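Lipase (Rhizopus chinensis, PDB 6A0W) probably hydrolyses the ester bonds of triacylglycerols, as a fungal class 3 lipase of the alpha/beta-hydrolase clan. Local coordinates at residues A[184-189]-A[217-222]; A[81-86]-A[147-152]; A[63-68]-A[93-98]. One frame throughout, in Å; residues are numbered along the deposited sequence.

Contact 1. Residues A[184-189]-A[217-222]; sequences DLYQRE and DSTGIP
Y186 presents its ring to T219 and I221, and nearly everything that passes between segments 184-189 and 217-222 goes through that ring. The first kind of interaction is a CH-pi contact. CB of T219 sits over one face, 3.8 Å from the centroid of the Y186 ring and 15° off its normal. The methyl beside it lies past the rim, with CG2 of T219 3.4 Å from CE2 of Y186. Y186 meets this surface because its ring swings anti to the backbone N (chi1 170°), away from its own helix and across to the turn.

The second kind is plain apolar packing. I221 lays CG1 and CD1 obliquely beside the root of the same ring; CD1 of Y186 and CD1 of I221 are 3.9 Å apart, while CB of Y186 and CG1 of I221 are at 4.1 Å. M183 of the same helix also touches T219 and I221, and L197 of strand 197-202 backs I221.

Polar bonds stay within each segment. OG1 of T219 accepts from N of I221 at 3.1 Å, an ST turn that bridges G220, whose positive phi takes the chain out of helix 210-218. The same hydroxyl bonds to the carbonyl O of V216 in that helix, so two bonds hold it. In the helix of Y186, R188 takes D184 side-on, NE to OD1 at 2.7 Å and NH1 to OD2 at 2.9 Å, and Y143 also bonds to D184 OD2.

With no hydrogen bond between the two segments, their contact rests on CH-pi and apolar packing: the threonine's polar atom is spent on its own turn and helix, and its carbon side serves the tyrosine.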
ATOM      1  N   ASP A 184      11.651   7.553   2.395  1.00 30.58           N
ATOM      2  CA  ASP A 184      13.035   7.385   2.917  1.00 28.86           C
ATOM      3  C   ASP A 184      14.034   7.160   1.796  1.00 31.19           C
ATOM      4  O   ASP A 184      15.115   7.770   1.734  1.00 32.13           O
ATOM      5  CB  ASP A 184      13.052   6.198   3.913  1.00 29.17           C
ATOM      6  CG  ASP A 184      14.254   6.227   4.894  1.00 33.99           C
ATOM      7  OD1 ASP A 184      14.891   7.275   5.039  1.00 32.96           O
ATOM      8  OD2 ASP A 184      14.593   5.182   5.480  1.00 30.69           O
ATOM      9  N   LEU A 185      13.696   6.277   0.873  1.00 29.47           N
ATOM     10  CA  LEU A 185      14.502   6.121  -0.314  1.00 27.49           C
ATOM     11  C   LEU A 185      14.689   7.458  -1.062  1.00 35.65           C
ATOM     12  O   LEU A 185      15.802   7.796  -1.507  1.00 30.41           O
ATOM     13  CB  LEU A 185      13.879   5.068  -1.237  1.00 30.39           C
ATOM     14  CG  LEU A 185      13.977   3.655  -0.660  1.00 34.77           C
ATOM     15  CD1 LEU A 185      12.991   2.687  -1.311  1.00 33.90           C
ATOM     16  CD2 LEU A 185      15.420   3.158  -0.798  1.00 32.98           C
ATOM     17  N   TYR A 186      13.597   8.189  -1.270  1.00 30.28           N
ATOM     18  CA  TYR A 186      13.729   9.489  -1.919  1.00 36.62           C
ATOM     19  C   TYR A 186      14.706  10.384  -1.114  1.00 36.59           C
ATOM     20  O   TYR A 186      15.446  11.168  -1.703  1.00 33.33           O
ATOM     21  CB  TYR A 186      12.363  10.167  -2.067  1.00 33.46           C
ATOM     22  CG  TYR A 186      12.394  11.626  -2.510  1.00 28.61           C
ATOM     23  CD1 TYR A 186      12.624  11.987  -3.836  1.00 33.91           C
ATOM     24  CD2 TYR A 186      12.091  12.624  -1.610  1.00 35.21           C
ATOM     25  CE1 TYR A 186      12.667  13.334  -4.224  1.00 34.87           C
ATOM     26  CE2 TYR A 186      12.077  13.965  -1.982  1.00 36.80           C
ATOM     27  CZ  TYR A 186      12.345  14.302  -3.274  1.00 35.78           C
ATOM     28  OH  TYR A 186      12.303  15.636  -3.527  1.00 42.72           O
ATOM     29  N   GLN A 187      14.579  10.368   0.210  1.00 29.29           N
ATOM     30  CA  GLN A 187      15.358  11.275   1.058  1.00 32.71           C
ATOM     31  C   GLN A 187      16.820  10.877   1.055  1.00 35.01           C
ATOM     32  O   GLN A 187      17.652  11.720   0.866  1.00 34.81           O
ATOM     33  CB  GLN A 187      14.810  11.343   2.475  1.00 30.31           C
ATOM     34  CG  GLN A 187      13.480  12.064   2.608  1.00 29.69           C
ATOM     35  CD  GLN A 187      12.597  11.500   3.687  1.00 28.99           C
ATOM     36  OE1 GLN A 187      13.035  10.658   4.462  1.00 33.90           O
ATOM     37  NE2 GLN A 187      11.346  11.995   3.790  1.00 30.21           N
ATOM     38  N   ARG A 188      17.145   9.589   1.060  1.00 32.49           N
ATOM     39  CA  ARG A 188      18.493   9.180   1.403  1.00 30.72           C
ATOM     40  C   ARG A 188      19.196   8.407   0.355  1.00 33.09           C
ATOM     41  O   ARG A 188      20.388   8.159   0.476  1.00 32.48           O
ATOM     42  CB  ARG A 188      18.460   8.382   2.685  1.00 30.26           C
ATOM     43  CG  ARG A 188      17.971   9.196   3.862  1.00 31.22           C
ATOM     44  CD  ARG A 188      18.311   8.506   5.182  1.00 34.89           C
ATOM     45  NE  ARG A 188      17.606   7.237   5.351  1.00 33.39           N
ATOM     46  CZ  ARG A 188      18.190   6.076   5.590  1.00 45.79           C
ATOM     47  NH1 ARG A 188      17.440   4.995   5.774  1.00 40.69           N
ATOM     48  NH2 ARG A 188      19.510   6.022   5.801  1.00 43.68           N
ATOM     49  N   GLU A 189      18.495   8.023  -0.703  1.00 28.84           N
ATOM     50  CA  GLU A 189      19.161   7.324  -1.789  1.00 29.64           C
ATOM     51  C   GLU A 189      19.061   8.214  -3.013  1.00 41.44           C
ATOM     52  O   GLU A 189      18.023   8.305  -3.671  1.00 35.12           O
ATOM     53  CB  GLU A 189      18.489   5.975  -2.013  1.00 32.54           C
ATOM     54  CG  GLU A 189      18.835   5.268  -3.293  1.00 37.15           C
ATOM     55  CD  GLU A 189      20.335   5.068  -3.471  1.00 41.18           C
ATOM     56  OE1 GLU A 189      20.844   4.005  -3.051  1.00 34.81           O
ATOM     57  OE2 GLU A 189      20.974   5.920  -4.129  1.00 35.38           O
ATOM     58  N   ASP A 217       3.305  14.575  -1.840  1.00 26.69           N
ATOM     59  CA  ASP A 217       2.946  15.128  -3.167  1.00 29.33           C
ATOM     60  C   ASP A 217       4.062  15.996  -3.766  1.00 31.00           C
ATOM     61  O   ASP A 217       4.379  15.864  -4.937  1.00 29.54           O
ATOM     62  CB  ASP A 217       1.645  15.941  -3.040  1.00 31.97           C
ATOM     63  CG  ASP A 217       0.418  15.074  -2.984  1.00 32.73           C
ATOM     64  OD1 ASP A 217       0.535  13.850  -3.271  1.00 31.30           O
ATOM     65  OD2 ASP A 217      -0.676  15.617  -2.660  1.00 32.33           O
ATOM     66  N   SER A 218       4.795  16.716  -2.912  1.00 30.08           N
ATOM     67  CA  SER A 218       5.881  17.588  -3.369  1.00 26.81           C
ATOM     68  C   SER A 218       7.047  16.840  -3.890  1.00 27.09           C
ATOM     69  O   SER A 218       7.832  17.394  -4.646  1.00 31.15           O
ATOM     70  CB  SER A 218       6.376  18.506  -2.249  1.00 31.50           C
ATOM     71  OG  SER A 218       7.140  17.830  -1.273  1.00 26.96           O
ATOM     72  N   THR A 219       7.202  15.578  -3.502  1.00 25.54           N
ATOM     73  CA  THR A 219       8.374  14.833  -3.956  1.00 25.80           C
ATOM     74  C   THR A 219       8.248  14.442  -5.410  1.00 25.90           C
ATOM     75  O   THR A 219       9.241  13.986  -6.035  1.00 28.81           O
ATOM     76  CB  THR A 219       8.614  13.521  -3.152  1.00 32.17           C
ATOM     77  OG1 THR A 219       7.543  12.582  -3.365  1.00 29.43           O
ATOM     78  CG2 THR A 219       8.729  13.793  -1.639  1.00 28.90           C
ATOM     79  N   GLY A 220       7.012  14.370  -5.902  1.00 29.46           N
ATOM     80  CA  GLY A 220       6.811  13.839  -7.285  1.00 27.77           C
ATOM     81  C   GLY A 220       7.015  12.337  -7.427  1.00 29.48           C
ATOM     82  O   GLY A 220       6.858  11.794  -8.526  1.00 26.98           O
ATOM     83  N   ILE A 221       7.323  11.628  -6.335  1.00 27.24           N
ATOM     84  CA  ILE A 221       7.344  10.154  -6.408  1.00 27.51           C
ATOM     85  C   ILE A 221       5.904   9.635  -6.617  1.00 25.95           C
ATOM     86  O   ILE A 221       5.036   9.878  -5.772  1.00 26.99           O
ATOM     87  CB  ILE A 221       7.872   9.497  -5.113  1.00 32.31           C
ATOM     88  CG1 ILE A 221       9.315   9.960  -4.835  1.00 35.23           C
ATOM     89  CG2 ILE A 221       7.844   7.953  -5.229  1.00 27.70           C
ATOM     90  CD1 ILE A 221      10.333   9.631  -5.909  1.00 32.60           C
ATOM     91  N   PRO A 222       5.656   8.899  -7.706  1.00 28.19           N
ATOM     92  CA  PRO A 222       4.293   8.412  -7.951  1.00 30.49           C
ATOM     93  C   PRO A 222       3.836   7.472  -6.837  1.00 26.29           C
ATOM     94  O   PRO A 222       4.568   6.587  -6.432  1.00 27.00           O
ATOM     95  CB  PRO A 222       4.446   7.650  -9.280  1.00 28.47           C
ATOM     96  CG  PRO A 222       5.580   8.360  -9.961  1.00 31.95           C
ATOM     97  CD  PRO A 222       6.554   8.520  -8.819  1.00 31.61           C
TER

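Contact 2. Residues A[81-86]-A[147-152]; sequences KTFTSL and VKDYFP
F83 and D149 press their CB atoms together at 3.5 Å, and the tight half of the contact between segments 81-86 and 147-152 is built round this pair. The phenyl group of F83 stands between its own backbone N and carbonyl carbon (chi1 50°), a crowded position that directs the ring along the helix surface towards Y150. There CE1 of F83 lies 3.7 Å and CZ of F83 3.9 Å from CB of Y150, the two side chains running alongside each other and pointing the same way. Y150 then carries its own ring on into the interior, where it meets F107 edge-to-face and its OH hydrogen-bonds to Y143 OH. V146, just before this helical segment, also touches F83.

The D149 carboxylate lies beside F83, OD2 of D149 being 3.6 Å from CB of F83, and crosses it obliquely, its plane 40° from that of the ring. This is carbon-to-oxygen packing, not a polar bond.

The looser half lies towards K81, which like D149 is partly exposed. Its chain, bent at chi2 and chi4, climbs over the helix flank and brings NZ of K81 to the backbone O of D149 at 3.2 Å, a weak hydrogen bond. The charges themselves stay apart, NZ of K81 being 4.8 Å from OD1 of D149, so any attraction there is probably long-range. V153 gives the lysine chain a further apolar neighbour.

Strand and helix run nearly antiparallel, their local axes 8.6 Å apart at an angle of 163°. A long helix laid on an edge strand of the central sheet in this way, with F83 packed between them, is the helix-on-sheet layering of the alpha/beta-hydrolase fold.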
ATOM      1  N   LYS A  81      16.398 -10.815  -0.043  1.00 37.80           N
ATOM      2  CA  LYS A  81      16.415 -10.735   1.400  1.00 33.54           C
ATOM      3  C   LYS A  81      14.991 -10.765   1.882  1.00 33.50           C
ATOM      4  O   LYS A  81      14.152 -10.125   1.277  1.00 31.23           O
ATOM      5  CB  LYS A  81      17.029  -9.392   1.807  1.00 41.40           C
ATOM      6  CG  LYS A  81      17.138  -9.149   3.314  1.00 40.61           C
ATOM      7  CD  LYS A  81      18.501  -9.602   3.796  1.00 50.99           C
ATOM      8  CE  LYS A  81      18.666  -9.528   5.305  1.00 58.77           C
ATOM      9  NZ  LYS A  81      18.606  -8.146   5.850  1.00 53.77           N
ATOM     10  N   THR A  82      14.739 -11.408   3.017  1.00 29.24           N
ATOM     11  CA  THR A  82      13.459 -11.279   3.732  1.00 36.82           C
ATOM     12  C   THR A  82      13.738 -10.816   5.144  1.00 33.34           C
ATOM     13  O   THR A  82      14.876 -10.874   5.561  1.00 36.84           O
ATOM     14  CB  THR A  82      12.687 -12.606   3.781  1.00 33.57           C
ATOM     15  OG1 THR A  82      13.382 -13.527   4.601  1.00 44.15           O
ATOM     16  CG2 THR A  82      12.575 -13.220   2.384  1.00 33.22           C
ATOM     17  N   PHE A  83      12.751 -10.217   5.792  1.00 33.93           N
ATOM     18  CA  PHE A  83      12.909  -9.663   7.141  1.00 36.79           C
ATOM     19  C   PHE A  83      11.572  -9.612   7.906  1.00 35.12           C
ATOM     20  O   PHE A  83      10.493  -9.569   7.320  1.00 29.46           O
ATOM     21  CB  PHE A  83      13.510  -8.258   7.094  1.00 33.87           C
ATOM     22  CG  PHE A  83      12.820  -7.331   6.145  1.00 32.81           C
ATOM     23  CD1 PHE A  83      13.182  -7.295   4.808  1.00 35.29           C
ATOM     24  CD2 PHE A  83      11.793  -6.519   6.581  1.00 30.69           C
ATOM     25  CE1 PHE A  83      12.516  -6.467   3.915  1.00 33.93           C
ATOM     26  CE2 PHE A  83      11.140  -5.674   5.698  1.00 35.38           C
ATOM     27  CZ  PHE A  83      11.508  -5.650   4.371  1.00 32.06           C
ATOM     28  N   THR A  84      11.655  -9.582   9.225  1.00 30.48           N
ATOM     29  CA  THR A  84      10.497  -9.651  10.067  1.00 30.59           C
ATOM     30  C   THR A  84      10.809  -8.852  11.304  1.00 33.26           C
ATOM     31  O   THR A  84      11.907  -8.951  11.817  1.00 35.00           O
ATOM     32  CB  THR A  84      10.221 -11.105  10.490  1.00 39.39           C
ATOM     33  OG1 THR A  84       9.902 -11.883   9.334  1.00 38.90           O
ATOM     34  CG2 THR A  84       9.019 -11.179  11.455  1.00 35.71           C
ATOM     35  N   SER A  85       9.901  -7.986  11.725  1.00 35.26           N
ATOM     36  CA  SER A  85       9.944  -7.392  13.044  1.00 34.17           C
ATOM     37  C   SER A  85       8.765  -7.931  13.867  1.00 35.77           C
ATOM     38  O   SER A  85       7.605  -7.692  13.545  1.00 33.44           O
ATOM     39  CB  SER A  85       9.900  -5.860  12.957  1.00 37.87           C
ATOM     40  OG  SER A  85       9.527  -5.229  14.200  1.00 40.38           O
ATOM     41  N   LEU A  86       9.069  -8.627  14.960  1.00 37.19           N
ATOM     42  CA  LEU A  86       8.071  -9.363  15.722  1.00 33.92           C
ATOM     43  C   LEU A  86       7.074  -8.465  16.365  1.00 30.54           C
ATOM     44  O   LEU A  86       5.903  -8.843  16.550  1.00 37.04           O
ATOM     45  CB  LEU A  86       8.723 -10.166  16.854  1.00 43.96           C
ATOM     46  CG  LEU A  86       9.264 -11.557  16.560  1.00 54.59           C
ATOM     47  CD1 LEU A  86       9.690 -12.172  17.896  1.00 55.74           C
ATOM     48  CD2 LEU A  86       8.188 -12.383  15.859  1.00 49.88           C
ATOM     49  N   VAL A 147      13.743  -0.703   8.646  1.00 31.22           N
ATOM     50  CA  VAL A 147      14.638   0.077   7.761  1.00 34.96           C
ATOM     51  C   VAL A 147      16.079  -0.460   7.775  1.00 36.19           C
ATOM     52  O   VAL A 147      16.727  -0.546   6.738  1.00 35.86           O
ATOM     53  CB  VAL A 147      14.575   1.605   8.040  1.00 36.96           C
ATOM     54  CG1 VAL A 147      15.122   1.962   9.411  1.00 40.51           C
ATOM     55  CG2 VAL A 147      15.376   2.343   7.011  1.00 40.73           C
ATOM     56  N   LYS A 148      16.516  -0.990   8.913  1.00 34.55           N
ATOM     57  CA  LYS A 148      17.879  -1.512   9.044  1.00 37.59           C
ATOM     58  C   LYS A 148      18.032  -2.736   8.190  1.00 44.22           C
ATOM     59  O   LYS A 148      19.127  -3.043   7.734  1.00 36.46           O
ATOM     60  CB  LYS A 148      18.129  -1.941  10.497  1.00 50.79           C
ATOM     61  CG  LYS A 148      17.994  -0.782  11.467  1.00 62.95           C
ATOM     62  CD  LYS A 148      17.757  -1.254  12.890  1.00 76.98           C
ATOM     63  CE  LYS A 148      18.067  -0.145  13.884  1.00 66.50           C
ATOM     64  NZ  LYS A 148      17.704  -0.584  15.256  1.00 78.49           N
ATOM     65  N   ASP A 149      16.954  -3.504   8.049  1.00 37.68           N
ATOM     66  CA  ASP A 149      17.023  -4.753   7.303  1.00 34.59           C
ATOM     67  C   ASP A 149      17.031  -4.487   5.802  1.00 34.16           C
ATOM     68  O   ASP A 149      17.641  -5.235   5.045  1.00 42.08           O
ATOM     69  CB  ASP A 149      15.812  -5.641   7.659  1.00 41.73           C
ATOM     70  CG  ASP A 149      15.703  -5.911   9.137  1.00 42.23           C
ATOM     71  OD1 ASP A 149      16.790  -6.066   9.729  1.00 45.92           O
ATOM     72  OD2 ASP A 149      14.566  -5.976   9.684  1.00 44.43           O
ATOM     73  N   TYR A 150      16.179  -3.584   5.320  1.00 33.52           N
ATOM     74  CA  TYR A 150      16.000  -3.518   3.854  1.00 28.98           C
ATOM     75  C   TYR A 150      16.831  -2.451   3.114  1.00 25.09           C
ATOM     76  O   TYR A 150      17.150  -2.649   1.953  1.00 31.77           O
ATOM     77  CB  TYR A 150      14.504  -3.394   3.470  1.00 29.54           C
ATOM     78  CG  TYR A 150      14.051  -1.994   3.308  1.00 25.14           C
ATOM     79  CD1 TYR A 150      14.180  -1.348   2.098  1.00 29.18           C
ATOM     80  CD2 TYR A 150      13.576  -1.278   4.373  1.00 29.74           C
ATOM     81  CE1 TYR A 150      13.859  -0.019   1.972  1.00 26.60           C
ATOM     82  CE2 TYR A 150      13.230   0.052   4.235  1.00 30.24           C
ATOM     83  CZ  TYR A 150      13.386   0.681   3.038  1.00 26.53           C
ATOM     84  OH  TYR A 150      13.090   2.043   2.914  1.00 31.08           O
ATOM     85  N   PHE A 151      17.033  -1.290   3.735  1.00 28.13           N
ATOM     86  CA  PHE A 151      17.646  -0.148   3.075  1.00 29.35           C
ATOM     87  C   PHE A 151      19.011  -0.462   2.461  1.00 34.56           C
ATOM     88  O   PHE A 151      19.212  -0.199   1.268  1.00 31.32           O
ATOM     89  CB  PHE A 151      17.742   1.027   4.046  1.00 35.74           C
ATOM     90  CG  PHE A 151      17.960   2.355   3.362  1.00 37.86           C
ATOM     91  CD1 PHE A 151      16.891   3.099   2.920  1.00 34.23           C
ATOM     92  CD2 PHE A 151      19.238   2.826   3.121  1.00 50.14           C
ATOM     93  CE1 PHE A 151      17.075   4.241   2.191  1.00 33.60           C
ATOM     94  CE2 PHE A 151      19.440   3.983   2.393  1.00 47.59           C
ATOM     95  CZ  PHE A 151      18.354   4.696   1.940  1.00 40.74           C
ATOM     96  N   PRO A 152      19.917  -1.136   3.215  1.00 35.66           N
ATOM     97  CA  PRO A 152      21.257  -1.422   2.630  1.00 33.56           C
ATOM     98  C   PRO A 152      21.158  -2.322   1.433  1.00 32.10           C
ATOM     99  O   PRO A 152      21.948  -2.215   0.509  1.00 37.78           O
ATOM    100  CB  PRO A 152      22.017  -2.160   3.742  1.00 32.78           C
ATOM    101  CG  PRO A 152      21.121  -2.107   4.955  1.00 38.19           C
ATOM    102  CD  PRO A 152      19.910  -1.289   4.683  1.00 39.08           C
TER

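Contact 3. Residues A[63-68]-A[93-98]; sequences TKWDCK and FILRSD
F93 opens the strand side of the contact by offering its ring face to the edge of W65. The pair is an offset edge-to-face stack, centroids of the F93 ring and the six-membered ring of W65 5.4 Å apart and planes at 64°; CZ3 of W65 comes to 3.6 Å from CZ of F93. I94, next along, faces the other side of the sheet, and its backbone is bonded to that of the neighbouring strand 78-85.

L95 turns back to the indole. Its CG is anti to the backbone N (chi1 178°), which carries both methyls across to the same face of W65. CD1 of L95 lies 3.7 Å from CD2 of W65, and CD2 of L95 forms a CH-pi contact 3.8 Å from the centroid of the six-membered ring, 23° off its normal. R96 again leaves for the far side, where its NE and NH2 hold the carboxylate of D98 side-on, NE to OD1 at 2.9 Å. D98 also has a salt bridge to K78, and R96 NH1 bonds to Q157. Between them, S97 hydrogen-bonds through OG to D76.

The indole has a polar tether of its own: NE1 bonds to the carbonyl O of V74, and T53 of helix 38-53 touches it as well. Just beyond, C67 stands at the N-cap position of helix 68-73 and is disulfide-bonded to C70. The interface is therefore wholly apolar and aromatic, while the one polar atom of the indole is satisfied elsewhere; that bond probably fixes the rotation in which W65 gives its face to L95 and its edge to F93.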
ATOM      1  N   THR A  63      11.611 -17.920   2.529  1.00 40.02           N
ATOM      2  CA  THR A  63      12.668 -17.446   1.647  1.00 36.70           C
ATOM      3  C   THR A  63      12.741 -18.208   0.359  1.00 40.10           C
ATOM      4  O   THR A  63      13.819 -18.382  -0.206  1.00 37.82           O
ATOM      5  CB  THR A  63      14.054 -17.527   2.315  1.00 47.10           C
ATOM      6  OG1 THR A  63      13.970 -16.942   3.623  1.00 51.15           O
ATOM      7  CG2 THR A  63      15.076 -16.728   1.515  1.00 55.33           C
ATOM      8  N   LYS A  64      11.582 -18.588  -0.160  1.00 41.36           N
ATOM      9  CA  LYS A  64      11.503 -19.144  -1.499  1.00 38.28           C
ATOM     10  C   LYS A  64      10.550 -18.304  -2.342  1.00 39.86           C
ATOM     11  O   LYS A  64       9.670 -17.626  -1.806  1.00 36.92           O
ATOM     12  CB  LYS A  64      11.018 -20.599  -1.412  1.00 52.95           C
ATOM     13  CG  LYS A  64      11.919 -21.531  -0.585  1.00 65.92           C
ATOM     14  CD  LYS A  64      11.583 -23.013  -0.774  1.00 76.68           C
ATOM     15  CE  LYS A  64      10.116 -23.354  -0.514  1.00 91.32           C
ATOM     16  NZ  LYS A  64       9.720 -23.071   0.895  1.00100.08           N
ATOM     17  N   TRP A  65      10.736 -18.340  -3.655  1.00 37.60           N
ATOM     18  CA  TRP A  65       9.852 -17.624  -4.561  1.00 44.46           C
ATOM     19  C   TRP A  65       9.174 -18.630  -5.496  1.00 44.08           C
ATOM     20  O   TRP A  65       9.448 -18.638  -6.678  1.00 46.94           O
ATOM     21  CB  TRP A  65      10.625 -16.563  -5.352  1.00 36.92           C
ATOM     22  CG  TRP A  65       9.744 -15.600  -6.120  1.00 35.35           C
ATOM     23  CD1 TRP A  65       9.602 -15.513  -7.475  1.00 36.07           C
ATOM     24  CD2 TRP A  65       8.912 -14.575  -5.567  1.00 31.50           C
ATOM     25  NE1 TRP A  65       8.727 -14.481  -7.806  1.00 36.05           N
ATOM     26  CE2 TRP A  65       8.258 -13.933  -6.640  1.00 30.62           C
ATOM     27  CE3 TRP A  65       8.705 -14.105  -4.274  1.00 30.10           C
ATOM     28  CZ2 TRP A  65       7.422 -12.873  -6.452  1.00 32.59           C
ATOM     29  CZ3 TRP A  65       7.860 -13.042  -4.086  1.00 33.23           C
ATOM     30  CH2 TRP A  65       7.177 -12.478  -5.157  1.00 39.58           C
ATOM     31  N   ASP A  66       8.247 -19.427  -4.962  1.00 47.65           N
ATOM     32  CA  ASP A  66       7.574 -20.472  -5.755  1.00 54.19           C
ATOM     33  C   ASP A  66       6.073 -20.494  -5.506  1.00 47.71           C
ATOM     34  O   ASP A  66       5.384 -21.385  -5.953  1.00 47.23           O
ATOM     35  CB  ASP A  66       8.190 -21.864  -5.507  1.00 58.72           C
ATOM     36  CG  ASP A  66       8.204 -22.257  -4.035  1.00 56.48           C
ATOM     37  OD1 ASP A  66       7.384 -21.746  -3.250  1.00 52.42           O
ATOM     38  OD2 ASP A  66       9.090 -23.033  -3.632  1.00 73.40           O
ATOM     39  N   CYS A  67       5.553 -19.452  -4.876  1.00 43.86           N
ATOM     40  CA  CYS A  67       4.165 -19.427  -4.505  1.00 44.82           C
ATOM     41  C   CYS A  67       3.387 -19.197  -5.779  1.00 45.34           C
ATOM     42  O   CYS A  67       3.963 -18.861  -6.809  1.00 45.34           O
ATOM     43  CB  CYS A  67       3.918 -18.356  -3.423  1.00 44.25           C
ATOM     44  SG  CYS A  67       3.753 -16.633  -3.967  1.00 43.92           S
ATOM     45  N   LYS A  68       2.076 -19.365  -5.714  1.00 46.51           N
ATOM     46  CA  LYS A  68       1.248 -19.195  -6.889  1.00 38.92           C
ATOM     47  C   LYS A  68       1.322 -17.795  -7.480  1.00 42.03           C
ATOM     48  O   LYS A  68       1.623 -17.642  -8.669  1.00 42.51           O
ATOM     49  CB  LYS A  68      -0.202 -19.550  -6.552  1.00 58.10           C
ATOM     50  CG  LYS A  68      -1.152 -19.542  -7.755  1.00 75.17           C
ATOM     51  CD  LYS A  68      -2.624 -19.665  -7.359  1.00 82.42           C
ATOM     52  CE  LYS A  68      -2.928 -20.949  -6.597  1.00 96.33           C
ATOM     53  NZ  LYS A  68      -4.196 -21.572  -7.071  1.00 97.23           N
ATOM     54  N   PHE A  93      10.254  -8.179   2.060  1.00 27.58           N
ATOM     55  CA  PHE A  93      11.278  -8.753   1.247  1.00 28.19           C
ATOM     56  C   PHE A  93      11.754  -7.788   0.178  1.00 29.37           C
ATOM     57  O   PHE A  93      11.065  -6.832  -0.157  1.00 27.69           O
ATOM     58  CB  PHE A  93      10.807 -10.069   0.618  1.00 25.14           C
ATOM     59  CG  PHE A  93       9.664  -9.939  -0.357  1.00 29.33           C
ATOM     60  CD1 PHE A  93       9.911  -9.677  -1.699  1.00 30.41           C
ATOM     61  CD2 PHE A  93       8.391 -10.352  -0.001  1.00 30.46           C
ATOM     62  CE1 PHE A  93       8.865  -9.615  -2.606  1.00 32.49           C
ATOM     63  CE2 PHE A  93       7.339 -10.329  -0.912  1.00 30.34           C
ATOM     64  CZ  PHE A  93       7.584  -9.982  -2.228  1.00 30.00           C
ATOM     65  N   ILE A  94      12.903  -8.125  -0.411  1.00 28.37           N
ATOM     66  CA  ILE A  94      13.424  -7.463  -1.566  1.00 26.74           C
ATOM     67  C   ILE A  94      13.539  -8.592  -2.572  1.00 27.42           C
ATOM     68  O   ILE A  94      14.117  -9.637  -2.275  1.00 30.79           O
ATOM     69  CB  ILE A  94      14.868  -6.944  -1.331  1.00 32.72           C
ATOM     70  CG1 ILE A  94      14.956  -5.996  -0.133  1.00 37.60           C
ATOM     71  CG2 ILE A  94      15.437  -6.357  -2.605  1.00 32.07           C
ATOM     72  CD1 ILE A  94      13.960  -4.900  -0.182  1.00 40.95           C
ATOM     73  N   LEU A  95      13.162  -8.287  -3.798  1.00 28.33           N
ATOM     74  CA  LEU A  95      13.125  -9.230  -4.889  1.00 28.98           C
ATOM     75  C   LEU A  95      13.601  -8.504  -6.142  1.00 31.63           C
ATOM     76  O   LEU A  95      13.250  -7.351  -6.387  1.00 33.61           O
ATOM     77  CB  LEU A  95      11.681  -9.701  -5.091  1.00 30.84           C
ATOM     78  CG  LEU A  95      11.415 -10.679  -6.237  1.00 34.10           C
ATOM     79  CD1 LEU A  95      11.616 -12.089  -5.692  1.00 31.12           C
ATOM     80  CD2 LEU A  95       9.972 -10.484  -6.703  1.00 34.32           C
ATOM     81  N   ARG A  96      14.356  -9.204  -6.978  1.00 32.79           N
ATOM     82  CA  ARG A  96      14.777  -8.647  -8.236  1.00 33.02           C
ATOM     83  C   ARG A  96      14.256  -9.500  -9.397  1.00 33.53           C
ATOM     84  O   ARG A  96      14.350 -10.745  -9.374  1.00 36.45           O
ATOM     85  CB  ARG A  96      16.305  -8.557  -8.292  1.00 33.67           C
ATOM     86  CG  ARG A  96      16.781  -7.717  -9.460  1.00 39.67           C
ATOM     87  CD  ARG A  96      18.306  -7.629  -9.549  1.00 42.00           C
ATOM     88  NE  ARG A  96      18.826  -8.806 -10.203  1.00 41.27           N
ATOM     89  CZ  ARG A  96      19.368  -9.863  -9.596  1.00 39.78           C
ATOM     90  NH1 ARG A  96      19.721  -9.834  -8.321  1.00 39.37           N
ATOM     91  NH2 ARG A  96      19.618 -10.943 -10.320  1.00 49.82           N
ATOM     92  N   SER A  97      13.745  -8.802 -10.407  1.00 32.20           N
ATOM     93  CA  SER A  97      13.428  -9.360 -11.714  1.00 31.02           C
ATOM     94  C   SER A  97      14.360  -8.723 -12.740  1.00 34.15           C
ATOM     95  O   SER A  97      14.228  -7.532 -13.075  1.00 33.87           O
ATOM     96  CB  SER A  97      11.959  -9.021 -12.083  1.00 36.60           C
ATOM     97  OG  SER A  97      11.639  -9.442 -13.413  1.00 35.69           O
ATOM     98  N   ASP A  98      15.161  -9.539 -13.384  1.00 36.71           N
ATOM     99  CA  ASP A  98      16.001  -9.052 -14.433  1.00 32.65           C
ATOM    100  C   ASP A  98      15.167  -8.843 -15.665  1.00 36.66           C
ATOM    101  O   ASP A  98      15.351  -7.905 -16.371  1.00 37.45           O
ATOM    102  CB  ASP A  98      17.143  -9.999 -14.703  1.00 33.94           C
ATOM    103  CG  ASP A  98      18.122 -10.013 -13.590  1.00 39.55           C
ATOM    104  OD1 ASP A  98      18.423  -8.964 -13.063  1.00 40.65           O
ATOM    105  OD2 ASP A  98      18.567 -11.073 -13.222  1.00 41.47           O
TER

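In the fold
From the N terminus, contact 3 opens first, in the loop between helices 38-53 and 68-73, and closes on strand 90-97. Contact 2 opens within that span, on strand 78-85, and closes later on helix 137-160, so the two cross. They share neighbouring strands of one sheet, with a probable hydrogen bond from I94 N to K81 O, and together place the loop and the helix on its two faces. Contact 1 follows in series, closing the span from the end of helix 173-188 through strand 197-202 and helix 210-218. It meets contact 2 where R188 makes a cation-pi contact with F151 and L185 packs beside it, joining helices 137-160 and 173-188.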